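Local coordinates for protein RNA 2'-o-ribose methyltransferase (Thermus thermophilus, PDB 1IPA) that probably methylates the 2'-oxygen of RNA riboses, as a knotted methyltransferase of the TrmH (SpoU) family within the SPOUT group, at residues Leu180-Ile183 against Asn187-Leu190; Ala132-Ala137 against Pro156-Asn161. All blocks are in the same frame, centred on the assembly; numbering follows the deposited sequence.

Overall arrangement
Both contacts belong to the knotted SpoU methyltransferase fold, whose six strands form one parallel sheet, but they share no helix and their centres lie about 25 Å apart. Both are only partly buried. Contact 1 is local: only three residues separate its segments, and it turns helix 176-185 into strand 190-193 about 22 Å from the centre of the chain. Contact 2, about 3 Å from that centre, joins two separate helices, 127-140 and 156-161. A backbone hydrogen bond and a cluster of aliphatic side chains with an indole give contact 1 its chemistry. Contact 2 has one buried aliphatic touch, while its more exposed side carries a water-mediated link from an arginine to a carbonyl.

Contact 1. Residues Leu180-Ile183 against Asn187-Leu190; sequences LDWI and NLPL
Asn187 N lies close to Ile183 O where a Schellman motif ends helix 176-185, the step from helix to strand in this parallel alpha/beta fold. Asn187 is its C-prime residue, with a positive phi of 45°, and its N-H belongs to the bond with Lys184 O. The pair spanning the two segments comes next: Leu188 N donates to Ile183 O at 3.1 Å. With 167° at the hydrogen this bond is nearly straight, although the donor sits above the carbonyl plane. Beside it Ile183 CG2 packs on Leu188 CB at 3.9 Å. The side chain of Leu188 then turns back to the helix. Its CG stands anti to the backbone N (chi1 -173°), and Leu188 CD2 approaches the indole obliquely, 3.8 Å from Trp182 CZ3. Leu188 CD2 also lies 4.1 Å from Ile183 CD1. That same CD1 lies in the indole plane at the ring edge, which puts three apolar groups together. Ile118 of strand 117-122 touches both Trp182 and Leu188, tying the helix end to the sheet. At Leu190, where strand 190-193 begins, the contact is wider and wholly aliphatic. Leu190 CB lies 4.3 Å from Ile183 CG2, and Leu190 CD2 meets Leu180 CD2 at 4.4 Å.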
loop_
_atom_site.group_PDB
_atom_site.type_symbol
_atom_site.label_atom_id
_atom_site.label_comp_id
_atom_site.label_asym_id
_atom_site.label_seq_id
_atom_site.Cartn_x
_atom_site.Cartn_y
_atom_site.Cartn_z
ATOM N N LEU A 180 1.496 10.537 17.001
ATOM C CA LEU A 180 2.320 10.477 18.202
ATOM C C LEU A 180 1.458 10.445 19.467
ATOM O O LEU A 180 1.731 9.686 20.394
ATOM C CB LEU A 180 3.295 11.660 18.224
ATOM C CG LEU A 180 4.502 11.426 17.304
ATOM C CD1 LEU A 180 5.321 12.693 17.119
ATOM C CD2 LEU A 180 5.347 10.322 17.913
ATOM N N ASP A 181 0.399 11.250 19.495
ATOM C CA ASP A 181 -0.493 11.265 20.649
ATOM C C ASP A 181 -1.192 9.917 20.730
ATOM O O ASP A 181 -1.493 9.422 21.816
ATOM C CB ASP A 181 -1.540 12.372 20.516
ATOM C CG ASP A 181 -0.926 13.760 20.488
ATOM O OD1 ASP A 181 -1.693 14.734 20.343
ATOM O OD2 ASP A 181 0.316 13.882 20.606
ATOM N N TRP A 182 -1.446 9.318 19.574
ATOM C CA TRP A 182 -2.109 8.020 19.537
ATOM C C TRP A 182 -1.224 6.943 20.185
ATOM O O TRP A 182 -1.690 6.151 21.008
ATOM C CB TRP A 182 -2.420 7.629 18.091
ATOM C CG TRP A 182 -3.192 6.351 17.976
ATOM C CD1 TRP A 182 -4.533 6.191 18.143
ATOM C CD2 TRP A 182 -2.658 5.047 17.723
ATOM N NE1 TRP A 182 -4.870 4.866 18.014
ATOM C CE2 TRP A 182 -3.738 4.141 17.756
ATOM C CE3 TRP A 182 -1.369 4.555 17.475
ATOM C CZ2 TRP A 182 -3.573 2.767 17.550
ATOM C CZ3 TRP A 182 -1.204 3.188 17.271
ATOM C CH2 TRP A 182 -2.303 2.311 17.310
ATOM N N ILE A 183 0.050 6.926 19.800
ATOM C CA ILE A 183 1.012 5.958 20.325
ATOM C C ILE A 183 0.993 5.984 21.851
ATOM O O ILE A 183 0.774 4.963 22.500
ATOM C CB ILE A 183 2.462 6.283 19.859
ATOM C CG1 ILE A 183 2.518 6.440 18.339
ATOM C CG2 ILE A 183 3.413 5.182 20.308
ATOM C CD1 ILE A 183 2.229 5.190 17.581
ATOM N N ASN A 187 0.009 3.523 25.300
ATOM C CA ASN A 187 1.260 3.097 25.917
ATOM C C ASN A 187 1.945 2.081 25.011
ATOM O O ASN A 187 2.350 1.006 25.450
ATOM C CB ASN A 187 1.011 2.489 27.305
ATOM C CG ASN A 187 0.783 3.550 28.375
ATOM O OD1 ASN A 187 1.499 4.552 28.431
ATOM N ND2 ASN A 187 -0.205 3.327 29.239
ATOM N N LEU A 188 2.065 2.436 23.738
ATOM C CA LEU A 188 2.684 1.564 22.750
ATOM C C LEU A 188 4.173 1.866 22.600
ATOM O O LEU A 188 4.552 2.946 22.164
ATOM C CB LEU A 188 1.981 1.746 21.401
ATOM C CG LEU A 188 2.337 0.838 20.223
ATOM C CD1 LEU A 188 1.874 -0.582 20.501
ATOM C CD2 LEU A 188 1.671 1.373 18.953
ATOM N N PRO A 189 5.040 0.918 22.978
ATOM C CA PRO A 189 6.478 1.181 22.838
ATOM C C PRO A 189 6.828 1.549 21.396
ATOM O O PRO A 189 6.295 0.979 20.444
ATOM C CB PRO A 189 7.127 -0.129 23.310
ATOM C CG PRO A 189 6.047 -1.153 23.133
ATOM C CD PRO A 189 4.796 -0.417 23.544
ATOM N N LEU A 190 7.715 2.523 21.245
ATOM C CA LEU A 190 8.112 2.995 19.935
ATOM C C LEU A 190 9.615 2.888 19.703
ATOM O O LEU A 190 10.407 3.294 20.547
ATOM C CB LEU A 190 7.659 4.444 19.769
ATOM C CG LEU A 190 8.168 5.245 18.560
ATOM C CD1 LEU A 190 7.619 4.677 17.255
ATOM C CD2 LEU A 190 7.752 6.710 18.725
#

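Contact 2. Residues Ala132-Ala137 against Pro156-Asn161; sequences AVLRSA and PQVIRN
Arg135 and Asn161 meet where two helices of the SpoU methyltransferase domain pack together: segments 132-137, part of helix 127-140, and 156-161 cross at -32°, with their axes 8.7 Å apart at closest approach. The two segments run roughly the same way, and Ala132 lies nearest Asn161, the last residue of the shorter helix. Arg135 leaves its helix with CG anti to the backbone N (chi1 -173°) and stays extended as far as NE, which lays its aliphatic part beside the Asn161 carbonyl: Arg135 CD comes within 3.6 Å of Asn161 O. Beyond that, a water lies in the guanidinium plane at its edge, accepting from Arg135 NH1 at 2.6 Å and donating to Asn161 O at 2.9 Å, so the cationic group reaches the carbonyl indirectly. Ala132 adds a CA-H...O contact to this oxygen, with 136° at the hydrogen. The Asn161 side chain itself turns to Gly128, one turn earlier in the longer helix, whose O accepts from ND2; this fastens the end of helix 156-161 to the start of 127-140. On the buried side Val158 CG1 is directed at Leu134 CD1, which meets it at a slant, and Val166 from a following loop touches both residues. The approach there is modest, Leu134 CD1 standing 4.3 Å from Val158 CG1.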
loop_
_atom_site.group_PDB
_atom_site.type_symbol
_atom_site.label_atom_id
_atom_site.label_comp_id
_atom_site.label_asym_id
_atom_site.label_seq_id
_atom_site.Cartn_x
_atom_site.Cartn_y
_atom_site.Cartn_z
ATOM N N ALA A 132 4.630 -0.020 -2.182
ATOM C CA ALA A 132 5.738 -0.944 -1.932
ATOM C C ALA A 132 5.861 -1.200 -0.431
ATOM O O ALA A 132 6.065 -2.335 -0.005
ATOM C CB ALA A 132 7.063 -0.376 -2.499
ATOM N N VAL A 133 5.727 -0.141 0.365
ATOM C CA VAL A 133 5.799 -0.251 1.822
ATOM C C VAL A 133 4.702 -1.145 2.391
ATOM O O VAL A 133 4.957 -1.952 3.281
ATOM C CB VAL A 133 5.694 1.130 2.502
ATOM C CG1 VAL A 133 5.605 0.959 4.020
ATOM C CG2 VAL A 133 6.901 1.980 2.132
ATOM N N LEU A 134 3.481 -1.003 1.877
ATOM C CA LEU A 134 2.350 -1.823 2.340
ATOM C C LEU A 134 2.577 -3.292 2.023
ATOM O O LEU A 134 2.175 -4.170 2.772
ATOM C CB LEU A 134 1.045 -1.342 1.693
ATOM C CG LEU A 134 0.685 0.115 2.037
ATOM C CD1 LEU A 134 -0.635 0.491 1.401
ATOM C CD2 LEU A 134 0.590 0.284 3.543
ATOM N N ARG A 135 3.238 -3.545 0.904
ATOM C CA ARG A 135 3.539 -4.897 0.478
ATOM C C ARG A 135 4.529 -5.530 1.458
ATOM O O ARG A 135 4.366 -6.684 1.855
ATOM C CB ARG A 135 4.126 -4.858 -0.930
ATOM C CG ARG A 135 4.343 -6.205 -1.582
ATOM C CD ARG A 135 4.828 -5.973 -2.996
ATOM N NE ARG A 135 5.125 -7.197 -3.724
ATOM C CZ ARG A 135 5.657 -7.212 -4.940
ATOM N NH1 ARG A 135 5.947 -6.065 -5.550
ATOM N NH2 ARG A 135 5.900 -8.368 -5.547
ATOM N N SER A 136 5.551 -4.773 1.848
ATOM C CA SER A 136 6.544 -5.273 2.802
ATOM C C SER A 136 5.914 -5.493 4.175
ATOM O O SER A 136 6.208 -6.474 4.842
ATOM C CB SER A 136 7.711 -4.293 2.946
ATOM O OG SER A 136 8.542 -4.323 1.806
ATOM N N ALA A 137 5.055 -4.571 4.593
ATOM C CA ALA A 137 4.397 -4.691 5.886
ATOM C C ALA A 137 3.440 -5.896 5.913
ATOM O O ALA A 137 3.300 -6.578 6.932
ATOM C CB ALA A 137 3.648 -3.419 6.196
ATOM N N PRO A 156 -4.060 4.151 -8.691
ATOM C CA PRO A 156 -3.523 3.040 -9.475
ATOM C C PRO A 156 -2.114 2.609 -9.042
ATOM O O PRO A 156 -1.810 1.417 -9.049
ATOM C CB PRO A 156 -3.551 3.583 -10.901
ATOM C CG PRO A 156 -4.765 4.431 -10.892
ATOM C CD PRO A 156 -4.632 5.183 -9.572
ATOM N N GLN A 157 -1.257 3.560 -8.671
ATOM C CA GLN A 157 0.104 3.195 -8.264
ATOM C C GLN A 157 0.177 2.529 -6.897
ATOM O O GLN A 157 1.006 1.655 -6.686
ATOM C CB GLN A 157 1.067 4.394 -8.319
ATOM C CG GLN A 157 0.450 5.758 -8.097
ATOM C CD GLN A 157 -0.366 6.245 -9.290
ATOM O OE1 GLN A 157 0.136 6.310 -10.415
ATOM N NE2 GLN A 157 -1.625 6.592 -9.046
ATOM N N VAL A 158 -0.686 2.931 -5.970
ATOM C CA VAL A 158 -0.687 2.313 -4.649
ATOM C C VAL A 158 -1.168 0.877 -4.813
ATOM O O VAL A 158 -0.665 -0.036 -4.173
ATOM C CB VAL A 158 -1.634 3.044 -3.672
ATOM C CG1 VAL A 158 -1.631 2.345 -2.332
ATOM C CG2 VAL A 158 -1.193 4.498 -3.503
ATOM N N ILE A 159 -2.148 0.684 -5.688
ATOM C CA ILE A 159 -2.686 -0.641 -5.944
ATOM C C ILE A 159 -1.665 -1.563 -6.626
ATOM O O ILE A 159 -1.514 -2.712 -6.223
ATOM C CB ILE A 159 -3.985 -0.559 -6.801
ATOM C CG1 ILE A 159 -5.144 -0.044 -5.930
ATOM C CG2 ILE A 159 -4.307 -1.920 -7.408
ATOM C CD1 ILE A 159 -6.373 0.440 -6.727
ATOM N N ARG A 160 -0.964 -1.079 -7.648
ATOM C CA ARG A 160 0.016 -1.933 -8.313
ATOM C C ARG A 160 1.231 -2.231 -7.428
ATOM O O ARG A 160 1.611 -3.378 -7.278
ATOM C CB ARG A 160 0.523 -1.323 -9.627
ATOM C CG ARG A 160 1.322 -2.354 -10.432
ATOM C CD ARG A 160 2.417 -1.794 -11.329
ATOM N NE ARG A 160 2.992 -2.866 -12.156
ATOM C CZ ARG A 160 4.003 -2.716 -13.013
ATOM N NH1 ARG A 160 4.584 -1.529 -13.175
ATOM N NH2 ARG A 160 4.434 -3.759 -13.718
ATOM N N ASN A 161 1.841 -1.205 -6.842
ATOM C CA ASN A 161 3.023 -1.433 -6.008
ATOM C C ASN A 161 2.771 -2.224 -4.736
ATOM O O ASN A 161 3.710 -2.752 -4.144
ATOM C CB ASN A 161 3.711 -0.111 -5.679
ATOM C CG ASN A 161 4.457 0.453 -6.870
ATOM O OD1 ASN A 161 4.044 0.265 -8.010
ATOM N ND2 ASN A 161 5.555 1.152 -6.613
HETATM O O HOH W 1 6.384 -3.569 -4.834
#